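Local coordinates for core protein VP7 (Bluetongue virus, PDB 1BVP) that forms, as a homotrimer, the capsomers that assemble on a VP3 scaffold in the inner capsid of the virus, at residues A[66-77]-A[281-289]. Sequence-based numbering, arbitrary orientation.
Sequences LDMMLSAAGINV and LRTAILNRT
The guanidinium of Arg-288 meets the carbonyl oxygen of Asn-76 at its edge, near its plane. Its NH1 lies 3.6 Å from that O, a close approach but not a hydrogen bond. Val-77 O sits obliquely to the same group. The bent chain of Arg-288 lies along the backbone of Asn-76 and Val-77, and its CG comes 3.5 Å from Asn-76 O. Nearer its own backbone, Arg-288 CB packs against Ile-75 CG2 at 3.7 Å. Arg-288 is exposed and closes the outer edge of the contact over the buried Ile-75.

Farther in, the contact is apolar and centres on Ile-285. Its CG2 touches both Leu-70 CD2 and Ile-75 CD1, each at 3.9 Å. The side chains of Ile-75 and Ile-285 cross at about a right angle. With Ile-75 CG1 anti to the carbonyl carbon (chi1 -59°) and the chain extended beyond it, CD1 also reaches Thr-289 CG2. Val-77 CG1 touches Ile-285 CG1, while Leu-66 CD1 meets Ile-285 CD1 at 4.0 Å. The other Leu-66 methyl, CD2, passes Leu-281 CD2. Thr-289 is tied to its own turn: OG1 donates to a lone pair of Leu-286 O at 2.7 Å.

The axes of the helical segments 66-73 and 281-286 come no closer than 12.7 Å and run 23° apart in direction. Side chains of the helix and residues 75-77 together bridge them. Gln-86 holds residues 75-77 by hydrogen bonds to Ile-75 O and Val-77 N. Within the helical domain of VP7, helix 55-73 ends in a Schellman motif, with Gly-74 (positive phi) as C-prime residue and Leu-70 and Ile-75 as its apolar pair, both against Ile-285.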
loop_
_atom_site.group_PDB
_atom_site.type_symbol
_atom_site.label_atom_id
_atom_site.label_comp_id
_atom_site.label_asym_id
_atom_site.label_seq_id
_atom_site.Cartn_x
_atom_site.Cartn_y
_atom_site.Cartn_z
ATOM N N LEU A 66 24.159 12.721 -11.363
ATOM C CA LEU A 66 24.319 11.406 -11.963
ATOM C C LEU A 66 25.593 10.746 -11.418
ATOM O O LEU A 66 25.576 9.589 -10.988
ATOM C CB LEU A 66 24.382 11.532 -13.474
ATOM C CG LEU A 66 24.466 10.251 -14.318
ATOM C CD1 LEU A 66 23.468 9.207 -13.877
ATOM C CD2 LEU A 66 24.205 10.631 -15.767
ATOM N N ASP A 67 26.689 11.497 -11.368
ATOM C CA ASP A 67 27.945 10.952 -10.845
ATOM C C ASP A 67 27.801 10.481 -9.421
ATOM O O ASP A 67 28.327 9.436 -9.041
ATOM C CB ASP A 67 29.063 12.002 -10.872
ATOM C CG ASP A 67 29.844 12.001 -12.169
ATOM O OD1 ASP A 67 29.792 11.000 -12.917
ATOM O OD2 ASP A 67 30.524 13.007 -12.441
ATOM N N MET A 68 27.122 11.293 -8.624
ATOM C CA MET A 68 26.926 11.001 -7.219
ATOM C C MET A 68 26.030 9.807 -6.997
ATOM O O MET A 68 26.301 8.994 -6.113
ATOM C CB MET A 68 26.389 12.231 -6.515
ATOM C CG MET A 68 27.425 13.331 -6.417
ATOM S SD MET A 68 26.848 14.718 -5.458
ATOM C CE MET A 68 28.420 15.439 -5.109
ATOM N N MET A 69 24.973 9.692 -7.802
ATOM C CA MET A 69 24.056 8.557 -7.727
ATOM C C MET A 69 24.843 7.267 -8.097
ATOM O O MET A 69 24.900 6.330 -7.310
ATOM C CB MET A 69 22.892 8.798 -8.687
ATOM C CG MET A 69 21.791 7.721 -8.727
ATOM S SD MET A 69 22.117 6.419 -9.946
ATOM C CE MET A 69 21.844 4.954 -9.004
ATOM N N LEU A 70 25.567 7.270 -9.217
ATOM C CA LEU A 70 26.318 6.083 -9.607
ATOM C C LEU A 70 27.370 5.691 -8.598
ATOM O O LEU A 70 27.522 4.509 -8.290
ATOM C CB LEU A 70 26.937 6.234 -11.001
ATOM C CG LEU A 70 25.893 6.536 -12.090
ATOM C CD1 LEU A 70 26.535 6.909 -13.390
ATOM C CD2 LEU A 70 24.924 5.356 -12.253
ATOM N N SER A 71 28.072 6.661 -8.034
ATOM C CA SER A 71 29.109 6.325 -7.047
ATOM C C SER A 71 28.520 5.746 -5.768
ATOM O O SER A 71 29.042 4.780 -5.220
ATOM C CB SER A 71 30.012 7.530 -6.735
ATOM O OG SER A 71 30.725 7.900 -7.912
ATOM N N ALA A 72 27.404 6.301 -5.307
ATOM C CA ALA A 72 26.791 5.783 -4.085
ATOM C C ALA A 72 26.226 4.376 -4.309
ATOM O O ALA A 72 26.218 3.572 -3.383
ATOM C CB ALA A 72 25.682 6.722 -3.603
ATOM N N ALA A 73 25.725 4.107 -5.521
ATOM C CA ALA A 73 25.144 2.815 -5.872
ATOM C C ALA A 73 26.192 1.773 -6.231
ATOM O O ALA A 73 25.888 0.585 -6.273
ATOM C CB ALA A 73 24.158 2.968 -6.995
ATOM N N GLY A 74 27.413 2.218 -6.487
ATOM C CA GLY A 74 28.500 1.308 -6.816
ATOM C C GLY A 74 28.490 0.831 -8.252
ATOM O O GLY A 74 29.114 -0.168 -8.585
ATOM N N ILE A 75 27.833 1.588 -9.113
ATOM C CA ILE A 75 27.702 1.263 -10.527
ATOM C C ILE A 75 28.663 2.021 -11.436
ATOM O O ILE A 75 28.989 3.181 -11.224
ATOM C CB ILE A 75 26.281 1.623 -11.001
ATOM C CG1 ILE A 75 25.244 0.858 -10.189
ATOM C CG2 ILE A 75 26.120 1.420 -12.491
ATOM C CD1 ILE A 75 23.847 1.317 -10.455
ATOM N N ASN A 76 29.081 1.363 -12.500
ATOM C CA ASN A 76 29.942 1.984 -13.477
ATOM C C ASN A 76 29.156 1.809 -14.798
ATOM O O ASN A 76 29.132 0.718 -15.331
ATOM C CB ASN A 76 31.290 1.267 -13.476
ATOM C CG ASN A 76 32.184 1.671 -14.653
ATOM O OD1 ASN A 76 33.152 0.982 -14.945
ATOM N ND2 ASN A 76 31.873 2.793 -15.327
ATOM N N VAL A 77 28.487 2.860 -15.285
ATOM C CA VAL A 77 27.669 2.777 -16.491
ATOM C C VAL A 77 28.336 2.458 -17.796
ATOM O O VAL A 77 27.668 1.945 -18.720
ATOM C CB VAL A 77 26.850 4.070 -16.828
ATOM C CG1 VAL A 77 25.450 3.949 -16.395
ATOM C CG2 VAL A 77 27.521 5.313 -16.331
ATOM N N LEU A 281 18.500 6.421 -20.281
ATOM C CA LEU A 281 19.426 6.527 -19.152
ATOM C C LEU A 281 19.080 5.516 -18.062
ATOM O O LEU A 281 19.962 4.804 -17.548
ATOM C CB LEU A 281 19.314 7.934 -18.566
ATOM C CG LEU A 281 20.435 8.749 -17.893
ATOM C CD1 LEU A 281 19.850 9.378 -16.647
ATOM C CD2 LEU A 281 21.648 7.946 -17.554
ATOM N N ARG A 282 17.802 5.485 -17.680
ATOM C CA ARG A 282 17.341 4.557 -16.650
ATOM C C ARG A 282 17.650 3.124 -17.081
ATOM O O ARG A 282 18.217 2.333 -16.319
ATOM C CB ARG A 282 15.849 4.718 -16.375
ATOM C CG ARG A 282 15.401 3.782 -15.250
ATOM C CD ARG A 282 14.327 2.815 -15.726
ATOM N NE ARG A 282 13.167 3.507 -16.296
ATOM C CZ ARG A 282 12.824 3.459 -17.584
ATOM N NH1 ARG A 282 13.547 2.739 -18.439
ATOM N NH2 ARG A 282 11.793 4.177 -18.024
ATOM N N THR A 283 17.270 2.780 -18.304
ATOM C CA THR A 283 17.573 1.454 -18.826
ATOM C C THR A 283 19.075 1.134 -18.734
ATOM O O THR A 283 19.469 0.078 -18.220
ATOM C CB THR A 283 17.185 1.369 -20.271
ATOM O OG1 THR A 283 15.797 1.657 -20.389
ATOM C CG2 THR A 283 17.504 0.016 -20.800
ATOM N N ALA A 284 19.917 2.058 -19.201
ATOM C CA ALA A 284 21.373 1.862 -19.149
ATOM C C ALA A 284 21.902 1.663 -17.734
ATOM O O ALA A 284 22.781 0.838 -17.512
ATOM C CB ALA A 284 22.090 3.023 -19.805
ATOM N N ILE A 285 21.400 2.431 -16.778
ATOM C CA ILE A 285 21.849 2.281 -15.405
ATOM C C ILE A 285 21.366 0.938 -14.842
ATOM O O ILE A 285 22.141 0.212 -14.224
ATOM C CB ILE A 285 21.338 3.457 -14.520
ATOM C CG1 ILE A 285 21.906 4.781 -15.019
ATOM C CG2 ILE A 285 21.694 3.242 -13.064
ATOM C CD1 ILE A 285 21.217 5.978 -14.433
ATOM N N LEU A 286 20.108 0.576 -15.076
ATOM C CA LEU A 286 19.600 -0.687 -14.539
ATOM C C LEU A 286 20.264 -1.936 -15.157
ATOM O O LEU A 286 20.326 -2.992 -14.505
ATOM C CB LEU A 286 18.074 -0.729 -14.614
ATOM C CG LEU A 286 17.381 0.184 -13.587
ATOM C CD1 LEU A 286 15.898 0.252 -13.791
ATOM C CD2 LEU A 286 17.699 -0.235 -12.148
ATOM N N ASN A 287 20.830 -1.809 -16.365
ATOM C CA ASN A 287 21.528 -2.944 -17.019
ATOM C C ASN A 287 22.735 -3.409 -16.252
ATOM O O ASN A 287 23.285 -4.461 -16.529
ATOM C CB ASN A 287 22.013 -2.604 -18.434
ATOM C CG ASN A 287 20.882 -2.587 -19.436
ATOM O OD1 ASN A 287 19.841 -3.222 -19.208
ATOM N ND2 ASN A 287 21.058 -1.859 -20.544
ATOM N N ARG A 288 23.192 -2.584 -15.332
ATOM C CA ARG A 288 24.371 -2.884 -14.550
ATOM C C ARG A 288 23.966 -3.463 -13.213
ATOM O O ARG A 288 24.789 -3.561 -12.307
ATOM C CB ARG A 288 25.148 -1.582 -14.331
ATOM C CG ARG A 288 26.331 -1.313 -15.244
ATOM C CD ARG A 288 26.019 -1.062 -16.712
ATOM N NE ARG A 288 26.417 -2.197 -17.543
ATOM C CZ ARG A 288 27.530 -2.924 -17.391
ATOM N NH1 ARG A 288 28.444 -2.658 -16.446
ATOM N NH2 ARG A 288 27.652 -4.041 -18.098
ATOM N N THR A 289 22.691 -3.815 -13.074
ATOM C CA THR A 289 22.170 -4.359 -11.824
ATOM C C THR A 289 21.377 -5.653 -12.057
ATOM O O THR A 289 21.241 -6.129 -13.192
ATOM C CB THR A 289 21.245 -3.325 -11.125
ATOM O OG1 THR A 289 20.003 -3.234 -11.833
ATOM C CG2 THR A 289 21.897 -1.928 -11.111
#